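Local coordinates for N-carbamoylsarcosine amidase related protein (Thermoplasma acidophilum, PDB 3EEF) that probably hydrolyses N-carbamoylsarcosine as a zinc-containing member of the isochorismatase-like cysteine hydrolase family, at residues V46-S51 and Y86-H91. Sequence-based numbering, arbitrary orientation.
Sequences VYVNDS and YVLEKH. With ZN (zinc ion), chain C.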
ATOM      1  N   VAL A  46      12.966  11.033  11.861  1.00 41.39           N
ATOM      2  CA  VAL A  46      11.998  11.321  10.825  1.00 39.21           C
ATOM      3  C   VAL A  46      10.789  12.077  11.374  1.00 40.17           C
ATOM      4  O   VAL A  46      10.069  11.570  12.216  1.00 35.68           O
ATOM      5  CB  VAL A  46      11.485  10.006  10.192  1.00 40.29           C
ATOM      6  CG1 VAL A  46      10.487  10.323   9.070  1.00 33.54           C
ATOM      7  CG2 VAL A  46      12.674   9.141   9.699  1.00 35.02           C
ATOM      8  N   TYR A  47      10.571  13.280  10.870  1.00 41.41           N
ATOM      9  CA  TYR A  47       9.411  14.050  11.227  1.00 41.95           C
ATOM     10  C   TYR A  47       8.323  13.723  10.232  1.00 40.52           C
ATOM     11  O   TYR A  47       8.553  13.765   9.031  1.00 39.78           O
ATOM     12  CB  TYR A  47       9.706  15.555  11.180  1.00 43.54           C
ATOM     13  CG  TYR A  47      10.723  16.068  12.199  1.00 45.51           C
ATOM     14  CD1 TYR A  47      10.314  16.736  13.353  1.00 43.99           C
ATOM     15  CD2 TYR A  47      12.086  15.903  11.995  1.00 44.70           C
ATOM     16  CE1 TYR A  47      11.247  17.223  14.265  1.00 45.46           C
ATOM     17  CE2 TYR A  47      13.023  16.376  12.914  1.00 46.74           C
ATOM     18  CZ  TYR A  47      12.601  17.036  14.040  1.00 46.12           C
ATOM     19  OH  TYR A  47      13.543  17.514  14.936  1.00 50.04           O
ATOM     20  N   VAL A  48       7.134  13.404  10.748  1.00 40.32           N
ATOM     21  CA  VAL A  48       5.969  13.160   9.928  1.00 39.60           C
ATOM     22  C   VAL A  48       4.878  14.174  10.353  1.00 39.05           C
ATOM     23  O   VAL A  48       4.357  14.080  11.442  1.00 41.13           O
ATOM     24  CB  VAL A  48       5.493  11.674  10.018  1.00 39.39           C
ATOM     25  CG1 VAL A  48       6.472  10.752   9.372  1.00 36.17           C
ATOM     26  CG2 VAL A  48       5.357  11.231  11.444  1.00 43.30           C
ATOM     27  N   ASN A  49       4.547  15.120   9.466  1.00 37.68           N
ATOM     28  CA  ASN A  49       3.669  16.264   9.757  1.00 38.35           C
ATOM     29  C   ASN A  49       2.485  16.366   8.837  1.00 39.81           C
ATOM     30  O   ASN A  49       2.628  16.341   7.606  1.00 39.35           O
ATOM     31  CB  ASN A  49       4.463  17.546   9.594  1.00 37.49           C
ATOM     32  CG  ASN A  49       5.757  17.491  10.328  1.00 38.63           C
ATOM     33  OD1 ASN A  49       5.774  17.182  11.518  1.00 41.37           O
ATOM     34  ND2 ASN A  49       6.856  17.747   9.635  1.00 42.69           N
ATOM     35  N   ASP A  50       1.302  16.482   9.418  1.00 41.98           N
ATOM     36  CA  ASP A  50       0.129  16.849   8.640  1.00 43.59           C
ATOM     37  C   ASP A  50       0.442  18.008   7.700  1.00 41.64           C
ATOM     38  O   ASP A  50       1.087  18.982   8.092  1.00 43.93           O
ATOM     39  CB  ASP A  50      -1.045  17.197   9.552  1.00 45.47           C
ATOM     40  CG  ASP A  50      -1.851  15.960   9.977  1.00 49.59           C
ATOM     41  OD1 ASP A  50      -1.556  14.838   9.492  1.00 52.76           O
ATOM     42  OD2 ASP A  50      -2.821  16.124  10.750  1.00 59.66           O
ATOM     43  N   SER A  51       0.052  17.863   6.440  1.00 40.87           N
ATOM     44  CA  SER A  51       0.243  18.918   5.438  1.00 41.86           C
ATOM     45  C   SER A  51      -0.957  18.820   4.493  1.00 40.46           C
ATOM     46  O   SER A  51      -0.826  18.436   3.336  1.00 40.66           O
ATOM     47  CB  SER A  51       1.589  18.706   4.709  1.00 43.44           C
ATOM     48  OG  SER A  51       1.826  19.632   3.658  1.00 45.06           O
ATOM     49  N   TYR A  86      14.966  13.512   8.450  1.00 43.13           N
ATOM     50  CA  TYR A  86      13.966  13.449   7.392  1.00 41.96           C
ATOM     51  C   TYR A  86      12.661  14.231   7.770  1.00 42.06           C
ATOM     52  O   TYR A  86      12.233  14.193   8.923  1.00 41.85           O
ATOM     53  CB  TYR A  86      13.689  11.985   7.093  1.00 43.15           C
ATOM     54  CG  TYR A  86      14.902  11.221   6.561  1.00 41.39           C
ATOM     55  CD1 TYR A  86      15.063  11.040   5.211  1.00 42.44           C
ATOM     56  CD2 TYR A  86      15.876  10.689   7.417  1.00 45.05           C
ATOM     57  CE1 TYR A  86      16.122  10.333   4.697  1.00 43.25           C
ATOM     58  CE2 TYR A  86      16.964   9.978   6.916  1.00 36.98           C
ATOM     59  CZ  TYR A  86      17.065   9.797   5.541  1.00 49.02           C
ATOM     60  OH  TYR A  86      18.106   9.130   4.946  1.00 44.10           O
ATOM     61  N   VAL A  87      12.081  14.982   6.824  1.00 40.14           N
ATOM     62  CA  VAL A  87      10.817  15.698   7.066  1.00 41.23           C
ATOM     63  C   VAL A  87       9.798  15.279   5.986  1.00 42.91           C
ATOM     64  O   VAL A  87      10.014  15.516   4.786  1.00 40.27           O
ATOM     65  CB  VAL A  87      10.986  17.221   7.077  1.00 43.04           C
ATOM     66  CG1 VAL A  87       9.642  17.923   7.428  1.00 42.26           C
ATOM     67  CG2 VAL A  87      12.107  17.644   8.034  1.00 36.78           C
ATOM     68  N   LEU A  88       8.714  14.634   6.439  1.00 41.18           N
ATOM     69  CA  LEU A  88       7.710  14.042   5.578  1.00 40.62           C
ATOM     70  C   LEU A  88       6.381  14.789   5.781  1.00 42.83           C
ATOM     71  O   LEU A  88       6.024  15.199   6.928  1.00 40.89           O
ATOM     72  CB  LEU A  88       7.515  12.548   5.894  1.00 40.46           C
ATOM     73  CG  LEU A  88       8.413  11.471   5.273  1.00 44.36           C
ATOM     74  CD1 LEU A  88       9.874  11.912   5.240  1.00 42.68           C
ATOM     75  CD2 LEU A  88       8.270  10.110   5.987  1.00 35.67           C
ATOM     76  N   GLU A  89       5.680  14.992   4.661  1.00 40.24           N
ATOM     77  CA  GLU A  89       4.331  15.523   4.691  1.00 42.09           C
ATOM     78  C   GLU A  89       3.410  14.332   4.658  1.00 40.04           C
ATOM     79  O   GLU A  89       3.626  13.409   3.877  1.00 42.38           O
ATOM     80  CB  GLU A  89       4.058  16.416   3.477  1.00 42.39           C
ATOM     81  CG  GLU A  89       4.790  17.754   3.484  1.00 49.86           C
ATOM     82  CD  GLU A  89       4.688  18.451   2.144  1.00 54.47           C
ATOM     83  OE1 GLU A  89       3.561  18.686   1.691  1.00 59.44           O
ATOM     84  OE2 GLU A  89       5.731  18.739   1.521  1.00 69.75           O
ATOM     85  N   LYS A  90       2.383  14.347   5.500  1.00 36.72           N
ATOM     86  CA  LYS A  90       1.371  13.304   5.503  1.00 35.62           C
ATOM     87  C   LYS A  90      -0.037  13.910   5.383  1.00 37.24           C
ATOM     88  O   LYS A  90      -0.258  15.060   5.767  1.00 35.46           O
ATOM     89  CB  LYS A  90       1.505  12.437   6.762  1.00 35.21           C
ATOM     90  CG  LYS A  90       1.097  13.096   8.089  1.00 38.40           C
ATOM     91  CD  LYS A  90       1.169  12.072   9.229  1.00 38.80           C
ATOM     92  CE  LYS A  90       0.689  12.632  10.533  1.00 35.50           C
ATOM     93  NZ  LYS A  90      -0.812  12.540  10.709  1.00 39.17           N
ATOM     94  N   HIS A  91      -0.976  13.118   4.865  1.00 36.89           N
ATOM     95  CA  HIS A  91      -2.352  13.557   4.631  1.00 36.80           C
ATOM     96  C   HIS A  91      -3.435  12.774   5.412  1.00 37.24           C
ATOM     97  O   HIS A  91      -4.624  13.044   5.234  1.00 35.31           O
ATOM     98  CB  HIS A  91      -2.641  13.480   3.129  1.00 36.59           C
ATOM     99  CG  HIS A  91      -1.931  14.545   2.353  1.00 40.01           C
ATOM    100  ND1 HIS A  91      -2.499  15.777   2.096  1.00 39.31           N
ATOM    101  CD2 HIS A  91      -0.674  14.585   1.834  1.00 35.06           C
ATOM    102  CE1 HIS A  91      -1.632  16.521   1.434  1.00 43.24           C
ATOM    103  NE2 HIS A  91      -0.517  15.821   1.260  1.00 37.59           N
TER
HETATM  104 ZN    ZN C 183      -4.795  15.860  10.381  0.50 44.33          ZN
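Tyr47 and Asn49 pair through their backbones with Tyr86, Leu88 and Lys90, joining two parallel strands whose directions differ by 19°. The ladder runs Tyr47 N to Tyr86 O, Leu88 N to Tyr47 O, Asn49 N to Leu88 O and Lys90 N to Asn49 O; just past the strand end, Ser51 N adds a fifth bond, to Lys90 O at 2.9 Å.

Charge gathers where the strands end. Lys90 NZ forms a salt bridge with Asp50 OD1 at 2.7 Å, reaching that oxygen from above the carboxylate plane, while the other oxygen, Asp50 OD2, binds the zinc ion at 2.0 Å. The ammonium group, held also by the carbonyls of Ala92 and Tyr93, is likely to steady the carboxylate that binds zinc. Lys90 gets there with CG wedged between its own backbone N and carbonyl carbon (chi1 71°), then a straight chain that bends only at chi4. A methionine here would probably leave Asp50 OD1 without its countercharge and those two carbonyls without their donor. Beyond the strand, Ser51 OG donates to Glu89 OE1 at 2.8 Å, an oxygen that also pairs with Lys68.

Apolar contacts occupy the first part of the face that carries the ion pair further along. Leu88 CD2 touches Val46 CG1 at 3.8 Å and Val48 CG1 at 3.9 Å, bridging two residues of the partner strand. On the reverse side, Tyr47 CD2 lies 4.3 Å from Val87 CG2.

His52, Glu58 and His65 complete the zinc site. The strands belong to the beta-alpha-beta unit of strand 45-50, helix 59-62 and strand 86-90; strand 86-90 is outermost within this chain of the parallel isochorismatase-like sheet, and strand 45-50 separates it from strand 3-8. Helix 101-107 covers Val46 and Leu88, helix 22-40 packs against Tyr47, and Tyr53 of the second subunit meets the Tyr86 ring edge-to-face.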